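Local coordinates for protein geranyltranstransferase (Agrobacterium tumefaciens, PDB 2H8O) that probably catalyses the condensation of geranyl diphosphate with isopentenyl diphosphate to give farnesyl diphosphate, at residues A112-L117 / I183-A188; G192-G197 / G223-F228; E311-Y316 / A321-A326. All coordinates share one frame; numbering follows the deposited sequence.

How the interactions relate
Interactions 1 and 2 are neighbours in the helical core, with centres about 9 Å apart, whereas interaction 3 lies about 23 Å, centre to centre, from each of them. The first two meet directly. Ala188 O of interaction 1 is 2.8 Å from Met194 N of interaction 2, a probable hydrogen bond across the turn joining helix 175-189 to helix 194-206, and Ser184 and Leu185 pack against Phe228. Both also reach the second subunit. Interaction 3 touches neither; its nearest atoms are about 9 Å from interaction 2. Helix 104-125, which carries 112-117, probably leads at its C-terminal end into the first aspartate-rich motif; helix 241-267, against which interaction 3 packs, probably carries the second.

Interaction 1 (A112-L117 / I183-A188)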
loop_
_atom_site.group_PDB
_atom_site.type_symbol
_atom_site.label_atom_id
_atom_site.label_comp_id
_atom_site.label_asym_id
_atom_site.label_seq_id
_atom_site.Cartn_x
_atom_site.Cartn_y
_atom_site.Cartn_z
ATOM N N ALA A 112 13.491 -5.929 -3.648
ATOM C CA ALA A 112 13.182 -5.910 -2.213
ATOM C C ALA A 112 11.759 -5.414 -1.953
ATOM O O ALA A 112 11.048 -5.956 -1.130
ATOM C CB ALA A 112 14.200 -5.069 -1.428
ATOM N N ALA A 113 11.379 -4.348 -2.649
ATOM C CA ALA A 113 10.025 -3.815 -2.559
ATOM C C ALA A 113 9.007 -4.869 -2.911
ATOM O O ALA A 113 8.019 -5.079 -2.177
ATOM C CB ALA A 113 9.852 -2.639 -3.478
ATOM N N LEU A 114 9.237 -5.538 -4.038
ATOM C CA LEU A 114 8.308 -6.570 -4.498
ATOM C C LEU A 114 8.221 -7.723 -3.499
ATOM O O LEU A 114 7.135 -8.279 -3.246
ATOM C CB LEU A 114 8.723 -7.072 -5.876
ATOM C CG LEU A 114 7.868 -8.190 -6.486
ATOM C CD1 LEU A 114 6.381 -7.768 -6.593
ATOM C CD2 LEU A 114 8.428 -8.606 -7.844
ATOM N N GLU A 115 9.359 -8.075 -2.906
ATOM C CA GLU A 115 9.363 -9.109 -1.889
ATOM C C GLU A 115 8.574 -8.707 -0.638
ATOM O O GLU A 115 7.864 -9.543 -0.027
ATOM C CB GLU A 115 10.800 -9.524 -1.549
ATOM C CG GLU A 115 10.899 -10.808 -0.711
ATOM C CD GLU A 115 10.323 -12.084 -1.342
ATOM O OE1 GLU A 115 10.016 -12.123 -2.552
ATOM O OE2 GLU A 115 10.183 -13.092 -0.626
ATOM N N CYS A 116 8.703 -7.449 -0.212
ATOM C CA CYS A 116 7.917 -6.971 0.922
ATOM C C CYS A 116 6.434 -7.156 0.622
ATOM O O CYS A 116 5.673 -7.595 1.460
ATOM C CB CYS A 116 8.165 -5.498 1.216
ATOM S SG CYS A 116 9.699 -5.196 2.089
ATOM N N LEU A 117 6.028 -6.810 -0.605
ATOM C CA LEU A 117 4.614 -6.937 -0.976
ATOM C C LEU A 117 4.208 -8.425 -1.001
ATOM O O LEU A 117 3.164 -8.805 -0.459
ATOM C CB LEU A 117 4.355 -6.210 -2.302
ATOM C CG LEU A 117 2.868 -5.905 -2.579
ATOM C CD1 LEU A 117 2.673 -4.629 -3.410
ATOM C CD2 LEU A 117 2.196 -7.109 -3.176
ATOM N N ILE A 183 2.729 2.629 -10.427
ATOM C CA ILE A 183 1.486 2.294 -11.152
ATOM C C ILE A 183 1.446 0.797 -11.438
ATOM O O ILE A 183 0.471 0.121 -11.137
ATOM C CB ILE A 183 1.328 3.105 -12.471
ATOM C CG1 ILE A 183 1.293 4.618 -12.210
ATOM C CG2 ILE A 183 0.084 2.646 -13.255
ATOM C CD1 ILE A 183 1.609 5.423 -13.471
ATOM N N SER A 184 2.520 0.266 -12.015
ATOM C CA SER A 184 2.544 -1.137 -12.419
ATOM C C SER A 184 2.355 -2.064 -11.212
ATOM O O SER A 184 1.610 -3.060 -11.278
ATOM C CB SER A 184 3.874 -1.432 -13.117
ATOM O OG SER A 184 3.929 -2.741 -13.628
ATOM N N LEU A 185 3.030 -1.742 -10.110
ATOM C CA LEU A 185 2.934 -2.581 -8.916
ATOM C C LEU A 185 1.536 -2.507 -8.272
ATOM O O LEU A 185 0.936 -3.521 -7.935
ATOM C CB LEU A 185 4.007 -2.235 -7.888
ATOM C CG LEU A 185 4.043 -3.176 -6.682
ATOM C CD1 LEU A 185 4.126 -4.661 -7.105
ATOM C CD2 LEU A 185 5.187 -2.787 -5.737
ATOM N N ALA A 186 0.989 -1.302 -8.197
ATOM C CA ALA A 186 -0.334 -1.094 -7.625
ATOM C C ALA A 186 -1.409 -1.808 -8.443
ATOM O O ALA A 186 -2.323 -2.417 -7.857
ATOM C CB ALA A 186 -0.633 0.406 -7.512
ATOM N N ARG A 187 -1.280 -1.755 -9.775
ATOM C CA ARG A 187 -2.245 -2.426 -10.643
ATOM C C ARG A 187 -2.111 -3.926 -10.507
ATOM O O ARG A 187 -3.114 -4.624 -10.436
ATOM C CB ARG A 187 -2.094 -2.001 -12.109
ATOM C CG ARG A 187 -2.331 -0.516 -12.312
ATOM C CD ARG A 187 -3.730 -0.123 -12.718
ATOM N NE ARG A 187 -3.781 1.340 -12.696
ATOM C CZ ARG A 187 -3.560 2.143 -13.726
ATOM N NH1 ARG A 187 -3.355 1.658 -14.939
ATOM N NH2 ARG A 187 -3.599 3.462 -13.538
ATOM N N ALA A 188 -0.870 -4.417 -10.439
ATOM C CA ALA A 188 -0.626 -5.861 -10.300
ATOM C C ALA A 188 -1.073 -6.403 -8.948
ATOM O O ALA A 188 -1.415 -7.592 -8.836
ATOM C CB ALA A 188 0.851 -6.183 -10.487
#
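Leu114 is the first residue along 112-117 to touch the other helix, its CD1 lying 3.9 Å from CD1 of Leu185 on helix 175-189. The side chain starts out beside the partner helix and reaches it through this one methyl. With chi1 at 178°, CG stands anti to the backbone N, and the branch can extend obliquely over the end of Leu185. Leu114 also packs on Val93 and Ala229, so several helices meet around it. Glu115 and Cys116 follow on another face of helix 104-125, where Glu115 forms a salt bridge to Arg87 and Cys116 packs on Leu54.

One turn after Leu114, Leu117 points toward the partner helix and meets Leu185 tip to tip. Its CD1 is 3.8 Å from Leu185 CG, 3.9 Å from Leu185 CD2 and 4.0 Å from Leu185 CD1. These nearly equal separations place one methyl at the fork of the Leu185 isopropyl group. Leu185 CD1 is therefore shared by methyls from two successive turns, and Leu185 buries the largest area of any residue in the contact. The backbones remain well apart, the nearest CA atoms, of Leu114 and Leu185, being 8.0 Å from each other. No hydrogen bond crosses, and all three leucines are buried.

Elsewhere on 183-188, Arg187 bonds to the second subunit, through a salt bridge from NE to Asp164 of that chain and a hydrogen bond from NH1 to its Ala64 O. Helix 175-189 thus joins the interior of one subunit to the dimer interface. Helices 104-125 and 175-189 pack in the interior with 88-99, 148-167 and 211-237 around them, consistent with the all-alpha isoprenoid synthase fold.

Interaction 2 (G192-G197 / G223-F228); sequences GGMAGG and GALLRF
Water 1 is held from both segments: it donates to Gly192 O at 3.0 Å and accepts from Arg227 NH2, also at 3.0 Å. The water oxygen lies at the edge of the guanidinium, in its plane, so the arginine meets it through an N-H of NH2 and not through a face. One face of the same guanidinium instead lies over Ala224 CA, 4.1 Å from the plane, on the preceding turn of its own helix.

At Gly193 the backbones come close. Gly193 and Ala224 have their CA atoms 5.9 Å apart, and Gly193 CA is 4.4 Å from Ala224 CB. The backbone of Gly193, at phi -140° and psi -132°, is in a region that residues with a CB seldom adopt. Gly193 is also the N-cap of helix 194-206, and its O accepts from Gly197 N in the first turn.

Met194, the next residue, points at helix 211-237 and places SD 3.9 Å from Leu225 CD1, the two chains passing at a slant. A bend at chi3 (68°) turns its terminal methyl aside, which makes the sulfur the touching atom. Leu117, Tyr120 and Ser121 of helix 104-125 also pack on Met194.

Arg227 also packs on Glu252. The contact divides into an apolar half of sulfur and methyl groups and a polar half in which water carries an N-H of the buried arginine to a backbone carbonyl, giving both a partner. Asp65 of the second subunit, in a long, weak ion pair with NH2, may offset some of the arginine's charge, with Arg248 close to NE acting against it.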
loop_
_atom_site.group_PDB
_atom_site.type_symbol
_atom_site.label_atom_id
_atom_site.label_comp_id
_atom_site.label_asym_id
_atom_site.label_seq_id
_atom_site.Cartn_x
_atom_site.Cartn_y
_atom_site.Cartn_z
ATOM N N GLY A 192 -7.582 -5.128 -9.291
ATOM C CA GLY A 192 -7.488 -5.779 -10.621
ATOM C C GLY A 192 -6.315 -6.734 -10.780
ATOM O O GLY A 192 -5.966 -7.121 -11.888
ATOM N N GLY A 193 -5.683 -7.071 -9.666
ATOM C CA GLY A 193 -4.528 -7.952 -9.619
ATOM C C GLY A 193 -4.638 -8.879 -8.411
ATOM O O GLY A 193 -5.705 -9.423 -8.127
ATOM N N MET A 194 -3.547 -8.974 -7.655
ATOM C CA MET A 194 -3.386 -9.989 -6.610
ATOM C C MET A 194 -4.562 -10.018 -5.616
ATOM O O MET A 194 -5.148 -11.075 -5.381
ATOM C CB MET A 194 -2.075 -9.773 -5.851
ATOM C CG MET A 194 -1.679 -10.866 -4.885
ATOM S SD MET A 194 -0.329 -10.334 -3.743
ATOM C CE MET A 194 -1.254 -9.079 -2.748
ATOM N N ALA A 195 -4.894 -8.862 -5.041
ATOM C CA ALA A 195 -5.938 -8.799 -4.009
ATOM C C ALA A 195 -7.283 -9.240 -4.569
ATOM O O ALA A 195 -8.039 -9.976 -3.931
ATOM C CB ALA A 195 -6.040 -7.393 -3.368
ATOM N N GLY A 196 -7.579 -8.791 -5.785
ATOM C CA GLY A 196 -8.796 -9.228 -6.472
ATOM C C GLY A 196 -8.801 -10.716 -6.724
ATOM O O GLY A 196 -9.844 -11.383 -6.611
ATOM N N GLY A 197 -7.646 -11.249 -7.105
ATOM C CA GLY A 197 -7.510 -12.698 -7.295
ATOM C C GLY A 197 -7.772 -13.485 -6.036
ATOM O O GLY A 197 -8.388 -14.547 -6.077
ATOM N N GLY A 223 -0.286 -14.828 -11.023
ATOM C CA GLY A 223 0.407 -14.395 -12.224
ATOM C C GLY A 223 0.884 -12.950 -12.199
ATOM O O GLY A 223 1.938 -12.634 -12.740
ATOM N N ALA A 224 0.089 -12.054 -11.606
ATOM C CA ALA A 224 0.304 -10.616 -11.793
ATOM C C ALA A 224 1.650 -10.154 -11.195
ATOM O O ALA A 224 2.354 -9.371 -11.814
ATOM C CB ALA A 224 -0.862 -9.797 -11.217
ATOM N N LEU A 225 2.012 -10.658 -10.018
ATOM C CA LEU A 225 3.294 -10.275 -9.397
ATOM C C LEU A 225 4.485 -10.799 -10.195
ATOM O O LEU A 225 5.524 -10.158 -10.229
ATOM C CB LEU A 225 3.436 -10.752 -7.943
ATOM C CG LEU A 225 2.527 -10.078 -6.929
ATOM C CD1 LEU A 225 3.112 -10.262 -5.540
ATOM C CD2 LEU A 225 2.336 -8.588 -7.208
ATOM N N LEU A 226 4.323 -11.968 -10.815
ATOM C CA LEU A 226 5.403 -12.564 -11.645
ATOM C C LEU A 226 5.556 -11.811 -12.977
ATOM O O LEU A 226 6.669 -11.552 -13.433
ATOM C CB LEU A 226 5.191 -14.072 -11.812
ATOM C CG LEU A 226 5.298 -14.881 -10.509
ATOM C CD1 LEU A 226 4.650 -16.270 -10.684
ATOM C CD2 LEU A 226 6.762 -14.980 -10.023
ATOM N N ARG A 227 4.436 -11.426 -13.576
ATOM C CA ARG A 227 4.408 -10.519 -14.715
ATOM C C ARG A 227 5.129 -9.204 -14.397
ATOM O O ARG A 227 6.028 -8.769 -15.124
ATOM C CB ARG A 227 2.941 -10.271 -15.125
ATOM C CG ARG A 227 2.754 -9.298 -16.268
ATOM C CD ARG A 227 1.282 -8.860 -16.366
ATOM N NE ARG A 227 0.955 -7.865 -15.342
ATOM C CZ ARG A 227 -0.228 -7.700 -14.757
ATOM N NH1 ARG A 227 -1.248 -8.510 -15.023
ATOM N NH2 ARG A 227 -0.372 -6.738 -13.853
ATOM N N PHE A 228 4.727 -8.586 -13.292
ATOM C CA PHE A 228 5.332 -7.353 -12.845
ATOM C C PHE A 228 6.851 -7.541 -12.652
ATOM O O PHE A 228 7.636 -6.673 -13.038
ATOM C CB PHE A 228 4.705 -6.867 -11.534
ATOM C CG PHE A 228 5.491 -5.760 -10.891
ATOM C CD1 PHE A 228 5.289 -4.433 -11.250
ATOM C CD2 PHE A 228 6.476 -6.049 -9.967
ATOM C CE1 PHE A 228 6.061 -3.427 -10.692
ATOM C CE2 PHE A 228 7.259 -5.043 -9.404
ATOM C CZ PHE A 228 7.056 -3.737 -9.763
HETATM O O HOH W 1 -3.287 -7.059 -13.165
#

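Interaction 3 (E311-Y316 / A321-A326)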
loop_
_atom_site.group_PDB
_atom_site.type_symbol
_atom_site.label_atom_id
_atom_site.label_comp_id
_atom_site.label_asym_id
_atom_site.label_seq_id
_atom_site.Cartn_x
_atom_site.Cartn_y
_atom_site.Cartn_z
ATOM N N GLU A 311 11.535 -18.730 -26.523
ATOM C CA GLU A 311 11.509 -18.071 -27.812
ATOM C C GLU A 311 11.422 -16.545 -27.652
ATOM O O GLU A 311 12.005 -15.801 -28.448
ATOM C CB GLU A 311 10.346 -18.614 -28.652
ATOM C CG GLU A 311 10.455 -18.342 -30.119
ATOM C CD GLU A 311 9.425 -19.129 -30.962
ATOM O OE1 GLU A 311 9.171 -18.730 -32.123
ATOM O OE2 GLU A 311 8.851 -20.135 -30.463
ATOM N N LEU A 312 10.707 -16.077 -26.625
ATOM C CA LEU A 312 10.577 -14.644 -26.397
ATOM C C LEU A 312 11.910 -13.987 -26.143
ATOM O O LEU A 312 12.108 -12.844 -26.507
ATOM C CB LEU A 312 9.635 -14.336 -25.224
ATOM C CG LEU A 312 8.152 -14.494 -25.522
ATOM C CD1 LEU A 312 7.319 -14.587 -24.226
ATOM C CD2 LEU A 312 7.674 -13.328 -26.398
ATOM N N LEU A 313 12.827 -14.707 -25.498
ATOM C CA LEU A 313 14.114 -14.120 -25.154
ATOM C C LEU A 313 15.238 -14.491 -26.109
ATOM O O LEU A 313 16.394 -14.120 -25.872
ATOM C CB LEU A 313 14.504 -14.535 -23.734
ATOM C CG LEU A 313 13.536 -14.074 -22.646
ATOM C CD1 LEU A 313 14.173 -14.273 -21.242
ATOM C CD2 LEU A 313 13.047 -12.622 -22.833
ATOM N N ALA A 314 14.899 -15.193 -27.186
ATOM C CA ALA A 314 15.864 -15.591 -28.205
ATOM C C ALA A 314 16.732 -14.437 -28.677
ATOM O O ALA A 314 17.942 -14.622 -28.857
ATOM C CB ALA A 314 15.138 -16.213 -29.400
ATOM N N PRO A 315 16.138 -13.249 -28.899
ATOM C CA PRO A 315 16.970 -12.176 -29.467
ATOM C C PRO A 315 18.155 -11.728 -28.605
ATOM O O PRO A 315 19.083 -11.108 -29.130
ATOM C CB PRO A 315 15.979 -11.017 -29.642
ATOM C CG PRO A 315 14.655 -11.666 -29.726
ATOM C CD PRO A 315 14.738 -12.811 -28.756
ATOM N N TYR A 316 18.132 -12.037 -27.309
ATOM C CA TYR A 316 19.217 -11.657 -26.403
ATOM C C TYR A 316 20.348 -12.675 -26.337
ATOM O O TYR A 316 21.339 -12.424 -25.656
ATOM C CB TYR A 316 18.670 -11.400 -24.991
ATOM C CG TYR A 316 17.622 -10.330 -24.996
ATOM C CD1 TYR A 316 17.965 -8.980 -24.954
ATOM C CD2 TYR A 316 16.277 -10.668 -25.073
ATOM C CE1 TYR A 316 16.978 -7.990 -24.988
ATOM C CE2 TYR A 316 15.299 -9.696 -25.108
ATOM C CZ TYR A 316 15.655 -8.362 -25.076
ATOM O OH TYR A 316 14.644 -7.428 -25.115
ATOM N N ALA A 321 20.271 -16.788 -20.880
ATOM C CA ALA A 321 20.378 -18.153 -20.346
ATOM C C ALA A 321 19.817 -18.315 -18.933
ATOM O O ALA A 321 19.154 -19.313 -18.643
ATOM C CB ALA A 321 21.846 -18.618 -20.355
ATOM N N ILE A 322 20.099 -17.345 -18.072
ATOM C CA ILE A 322 19.641 -17.401 -16.677
ATOM C C ILE A 322 18.125 -17.349 -16.569
ATOM O O ILE A 322 17.519 -18.121 -15.828
ATOM C CB ILE A 322 20.277 -16.271 -15.838
ATOM C CG1 ILE A 322 21.755 -16.599 -15.614
ATOM C CG2 ILE A 322 19.558 -16.097 -14.518
ATOM C CD1 ILE A 322 22.524 -15.503 -15.001
ATOM N N LEU A 323 17.505 -16.432 -17.294
ATOM C CA LEU A 323 16.037 -16.345 -17.280
ATOM C C LEU A 323 15.388 -17.541 -17.949
ATOM O O LEU A 323 14.338 -17.999 -17.510
ATOM C CB LEU A 323 15.553 -15.057 -17.921
ATOM C CG LEU A 323 15.667 -13.841 -17.007
ATOM C CD1 LEU A 323 15.436 -12.557 -17.806
ATOM C CD2 LEU A 323 14.711 -13.941 -15.795
ATOM N N ILE A 324 15.996 -18.040 -19.017
ATOM C CA ILE A 324 15.476 -19.247 -19.676
ATOM C C ILE A 324 15.573 -20.447 -18.720
ATOM O O ILE A 324 14.639 -21.248 -18.639
ATOM C CB ILE A 324 16.176 -19.492 -21.017
ATOM C CG1 ILE A 324 15.693 -18.432 -22.008
ATOM C CG2 ILE A 324 15.893 -20.908 -21.555
ATOM C CD1 ILE A 324 16.432 -18.437 -23.307
ATOM N N ALA A 325 16.663 -20.528 -17.957
ATOM C CA ALA A 325 16.840 -21.578 -16.940
ATOM C C ALA A 325 15.773 -21.475 -15.850
ATOM O O ALA A 325 15.303 -22.490 -15.343
ATOM C CB ALA A 325 18.223 -21.515 -16.332
ATOM N N ALA A 326 15.399 -20.248 -15.492
ATOM C CA ALA A 326 14.336 -20.042 -14.517
ATOM C C ALA A 326 13.026 -20.617 -15.041
ATOM O O ALA A 326 12.311 -21.288 -14.312
ATOM C CB ALA A 326 14.181 -18.568 -14.189
#
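Leu313 CD1 lies 3.7 Å from Leu323 CB and 4.0 Å from Leu323 CD1, so a single methyl rests on both the root and the tip of the other leucine. The two side chains cross at about a right angle. Nearer its root, Leu313 meets Ile324, whose CD1 is 4.4 Å from Leu313 CB, a looser approach. Leu313 is thus set against two consecutive residues of helix 321-331, and no hydrogen bond crosses the contact.

Leu313 sits where the chain leaves helix 295-312. Leu313 O accepts from Tyr316 N at 3.1 Å in the 3-10 segment, while Leu313 CG stands anti to the carbonyl carbon (chi1 -61°) and carries the branch toward helix 321-331. Farther out, Tyr316 OH is hydrogen-bonded to Glu243 and Leu312 O to Arg246, tying this turn to helix 241-267.

Phe250 of that helix packs on both Leu313 and Leu323. Ile322, Ala325 and Ala326 reach helix 34-57, and Ile322 and Ala326 also touch Phe91 of helix 88-99, so the last helix of the chain is packed among helices 34-57, 88-99 and 241-267.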